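Local coordinates for protein putative cytochrome P450 YjiB (Bacillus subtilis subsp. subtilis, PDB 4RM4) that probably works as a heme-dependent cytochrome P450 monooxygenase, using its iron centre to insert one atom of molecular oxygen into organic substrates, at residues 22-33 and 378-390. Numbering follows the deposited sequence.
Sequences DAYHPFPWYESM and ITPIENSVIYGLK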
# COMPACT_ATOMS: atom_id res chain seq x y z
N ASP A 22 2.19 21.57 3.10
CA ASP A 22 1.08 20.80 3.64
C ASP A 22 1.44 19.31 3.77
O ASP A 22 2.61 18.94 3.68
CB ASP A 22 -0.17 20.98 2.77
CG ASP A 22 0.07 20.64 1.31
OD1 ASP A 22 0.95 19.80 1.04
OD2 ASP A 22 -0.63 21.20 0.44
N ALA A 23 0.42 18.48 3.98
CA ALA A 23 0.63 17.05 4.21
C ALA A 23 1.06 16.30 2.95
O ALA A 23 1.53 15.16 3.03
CB ALA A 23 -0.63 16.41 4.81
N TYR A 24 0.91 16.93 1.79
CA TYR A 24 1.36 16.31 0.55
C TYR A 24 2.82 16.66 0.25
O TYR A 24 3.37 16.24 -0.77
CB TYR A 24 0.47 16.70 -0.65
CG TYR A 24 0.48 15.64 -1.74
CD1 TYR A 24 0.06 14.34 -1.48
CD2 TYR A 24 0.90 15.95 -3.03
CE1 TYR A 24 0.06 13.37 -2.47
CE2 TYR A 24 0.91 14.99 -4.03
CZ TYR A 24 0.49 13.70 -3.75
OH TYR A 24 0.49 12.73 -4.73
N HIS A 25 3.44 17.44 1.14
CA HIS A 25 4.79 17.96 0.87
C HIS A 25 5.74 17.76 2.04
O HIS A 25 6.31 18.71 2.56
CB HIS A 25 4.73 19.45 0.50
CG HIS A 25 3.95 19.73 -0.74
ND1 HIS A 25 4.51 19.68 -2.00
CD2 HIS A 25 2.64 20.01 -0.92
CE1 HIS A 25 3.58 19.95 -2.90
NE2 HIS A 25 2.43 20.15 -2.27
N PRO A 26 5.92 16.49 2.46
CA PRO A 26 6.77 16.22 3.63
C PRO A 26 8.26 16.13 3.31
O PRO A 26 9.08 16.02 4.22
CB PRO A 26 6.27 14.85 4.08
CG PRO A 26 5.91 14.19 2.80
CD PRO A 26 5.28 15.27 1.96
N PHE A 27 8.62 16.17 2.03
CA PHE A 27 9.98 15.83 1.61
C PHE A 27 11.07 16.82 2.05
O PHE A 27 12.16 16.39 2.42
CB PHE A 27 10.00 15.52 0.12
CG PHE A 27 9.06 14.40 -0.23
CD1 PHE A 27 9.39 13.09 0.08
CD2 PHE A 27 7.82 14.66 -0.80
CE1 PHE A 27 8.52 12.04 -0.20
CE2 PHE A 27 6.93 13.63 -1.09
CZ PHE A 27 7.29 12.31 -0.78
N PRO A 28 10.77 18.12 2.02
CA PRO A 28 11.72 19.05 2.64
C PRO A 28 12.02 18.72 4.11
O PRO A 28 13.18 18.79 4.53
CB PRO A 28 11.03 20.40 2.49
CG PRO A 28 10.24 20.26 1.24
CD PRO A 28 9.71 18.83 1.28
N TRP A 29 11.00 18.35 4.88
CA TRP A 29 11.23 18.00 6.28
C TRP A 29 12.09 16.74 6.43
O TRP A 29 13.03 16.73 7.22
CB TRP A 29 9.92 17.84 7.05
CG TRP A 29 10.13 17.44 8.49
CD1 TRP A 29 10.70 18.20 9.48
CD2 TRP A 29 9.79 16.19 9.09
NE1 TRP A 29 10.74 17.49 10.65
CE2 TRP A 29 10.18 16.25 10.45
CE3 TRP A 29 9.19 15.02 8.62
CZ2 TRP A 29 9.99 15.20 11.33
CZ3 TRP A 29 9.01 13.97 9.49
CH2 TRP A 29 9.41 14.06 10.83
N TYR A 30 11.76 15.69 5.68
CA TYR A 30 12.61 14.50 5.64
C TYR A 30 14.06 14.90 5.33
O TYR A 30 14.99 14.43 5.96
CB TYR A 30 12.15 13.53 4.54
CG TYR A 30 10.78 12.89 4.73
CD1 TYR A 30 10.04 12.47 3.62
CD2 TYR A 30 10.25 12.66 5.99
CE1 TYR A 30 8.79 11.88 3.76
CE2 TYR A 30 9.01 12.06 6.14
CZ TYR A 30 8.29 11.67 5.02
OH TYR A 30 7.06 11.07 5.16
N GLU A 31 14.23 15.75 4.32
CA GLU A 31 15.57 16.16 3.91
C GLU A 31 16.32 16.85 5.05
O GLU A 31 17.51 16.61 5.25
CB GLU A 31 15.55 17.07 2.67
CG GLU A 31 16.95 17.53 2.25
CD GLU A 31 17.02 17.92 0.79
OE1 GLU A 31 15.96 18.09 0.16
OE2 GLU A 31 18.15 18.05 0.26
N SER A 32 15.61 17.67 5.82
CA SER A 32 16.22 18.34 6.96
C SER A 32 16.62 17.34 8.06
O SER A 32 17.69 17.48 8.65
CB SER A 32 15.30 19.44 7.50
OG SER A 32 14.26 18.91 8.28
N MET A 33 15.79 16.34 8.31
CA MET A 33 16.13 15.31 9.30
C MET A 33 17.29 14.43 8.86
O MET A 33 18.18 14.12 9.64
CB MET A 33 14.90 14.44 9.64
CG MET A 33 13.70 15.25 10.09
SD MET A 33 13.90 16.03 11.71
CE MET A 33 13.90 14.59 12.78
N ILE A 378 -5.67 19.52 -5.70
CA ILE A 378 -5.59 18.35 -4.84
C ILE A 378 -5.99 18.67 -3.40
O ILE A 378 -5.92 19.82 -2.95
CB ILE A 378 -4.18 17.73 -4.83
CG1 ILE A 378 -3.13 18.77 -4.43
CG2 ILE A 378 -3.86 17.11 -6.17
CD1 ILE A 378 -1.75 18.17 -4.18
N THR A 379 -6.45 17.64 -2.70
CA THR A 379 -6.69 17.69 -1.28
C THR A 379 -5.96 16.50 -0.70
O THR A 379 -6.25 15.36 -1.04
CB THR A 379 -8.19 17.56 -0.96
OG1 THR A 379 -8.91 18.56 -1.69
CG2 THR A 379 -8.42 17.75 0.54
N PRO A 380 -4.96 16.78 0.15
CA PRO A 380 -4.12 15.71 0.68
C PRO A 380 -4.79 14.98 1.83
O PRO A 380 -5.58 15.57 2.56
CB PRO A 380 -2.88 16.46 1.20
CG PRO A 380 -2.98 17.87 0.64
CD PRO A 380 -4.45 18.11 0.49
N ILE A 381 -4.47 13.71 1.99
CA ILE A 381 -4.85 13.02 3.21
C ILE A 381 -4.02 13.57 4.36
O ILE A 381 -2.79 13.70 4.25
CB ILE A 381 -4.60 11.51 3.10
CG1 ILE A 381 -5.37 10.95 1.91
CG2 ILE A 381 -5.00 10.82 4.40
CD1 ILE A 381 -4.96 9.52 1.53
N GLU A 382 -4.67 13.89 5.48
CA GLU A 382 -3.97 14.37 6.66
C GLU A 382 -3.83 13.26 7.69
O GLU A 382 -4.61 13.18 8.64
CB GLU A 382 -4.67 15.59 7.27
CG GLU A 382 -4.61 16.86 6.42
CD GLU A 382 -5.68 16.91 5.34
OE1 GLU A 382 -6.60 16.06 5.36
OE2 GLU A 382 -5.61 17.81 4.48
N ASN A 383 -2.83 12.41 7.49
CA ASN A 383 -2.61 11.24 8.33
C ASN A 383 -1.14 10.84 8.26
O ASN A 383 -0.65 10.46 7.20
CB ASN A 383 -3.48 10.08 7.86
CG ASN A 383 -3.41 8.88 8.78
OD1 ASN A 383 -2.41 8.68 9.48
ND2 ASN A 383 -4.46 8.07 8.79
N SER A 384 -0.45 10.93 9.39
CA SER A 384 0.99 10.67 9.43
C SER A 384 1.41 9.38 8.71
O SER A 384 2.38 9.37 7.95
CB SER A 384 1.49 10.66 10.87
OG SER A 384 1.55 11.97 11.41
N VAL A 385 0.66 8.30 8.95
CA VAL A 385 1.05 6.98 8.47
C VAL A 385 0.67 6.72 7.00
O VAL A 385 0.93 5.65 6.46
CB VAL A 385 0.44 5.87 9.38
CG1 VAL A 385 -1.08 5.98 9.41
CG2 VAL A 385 0.88 4.48 8.94
N ILE A 386 0.06 7.71 6.37
CA ILE A 386 -0.47 7.56 5.02
C ILE A 386 0.02 8.70 4.13
O ILE A 386 0.08 9.84 4.59
CB ILE A 386 -2.01 7.56 5.04
CG1 ILE A 386 -2.53 6.36 5.83
CG2 ILE A 386 -2.57 7.55 3.62
CD1 ILE A 386 -4.04 6.28 5.91
N TYR A 387 0.40 8.40 2.89
CA TYR A 387 0.75 9.45 1.93
C TYR A 387 -0.07 9.32 0.65
O TYR A 387 0.14 8.40 -0.13
CB TYR A 387 2.25 9.46 1.61
CG TYR A 387 2.62 10.61 0.69
CD1 TYR A 387 2.69 11.91 1.18
CD2 TYR A 387 2.85 10.39 -0.66
CE1 TYR A 387 3.00 12.98 0.33
CE2 TYR A 387 3.18 11.43 -1.50
CZ TYR A 387 3.25 12.73 -1.01
OH TYR A 387 3.56 13.75 -1.86
N GLY A 388 -1.01 10.24 0.44
CA GLY A 388 -1.83 10.19 -0.75
C GLY A 388 -2.84 11.31 -0.79
O GLY A 388 -2.72 12.28 -0.04
N LEU A 389 -3.84 11.16 -1.66
CA LEU A 389 -4.80 12.22 -1.96
C LEU A 389 -6.24 11.78 -1.66
O LEU A 389 -6.64 10.67 -1.99
CB LEU A 389 -4.68 12.61 -3.44
CG LEU A 389 -3.33 13.20 -3.87
CD1 LEU A 389 -3.31 13.44 -5.36
CD2 LEU A 389 -3.09 14.49 -3.11
N LYS A 390 -6.99 12.67 -1.02
CA LYS A 390 -8.42 12.50 -0.81
C LYS A 390 -9.18 12.82 -2.10
O LYS A 390 -10.21 12.22 -2.42
CB LYS A 390 -8.89 13.44 0.30
CG LYS A 390 -10.37 13.31 0.65
CD LYS A 390 -10.87 14.52 1.45
CE LYS A 390 -12.37 14.41 1.72
NZ LYS A 390 -13.12 14.03 0.49
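The phenol oxygen of Tyr387 is held by two hydrogen bonds: OH donates to the backbone O of Tyr24 at 2.7 Å, and Arg283 NE, outside the two segments, bonds to the same oxygen. The first bond bends at the carbonyl (C=O...OH 132°) and is tilted from its plane, while the same phenol oxygen sits over the centre of the Tyr24 ring. The two tyrosine planes differ by 8° with centroids 4.7 Å apart, an offset stack. On the opposite face Leu389 CD2 lies 3.6 Å from the Tyr24 centroid, a CH-pi contact, so that the ring is held between the Tyr387 phenol and the Leu389 methyl. A chi1 of -153° swings the Tyr24 ring roughly opposite the backbone N, in between these two groups; its OH hydrogen-bonds to Asn250 OD1 of helix 226-257, whose ND2 bonds to the backbone O of Tyr387. Ile378 CD1 packs against Tyr24 CD2 at 3.6 Å, and Pro380 CB meets Tyr24 CB at 3.8 Å. Phe27 meets the face of Tyr387 in an offset edge-to-face arrangement, centroids 5.5 Å apart, and Pro26 CD approaches Tyr387 CE1 at 3.6 Å. This aromatic cluster of Tyr24, Phe27 and Tyr387 joins the N-terminal lead-in to helix 27-36 with the loop between antiparallel strands 374-380 and 389-395, which with strand 128-130 form a small three-stranded sheet of the cytochrome P450 fold.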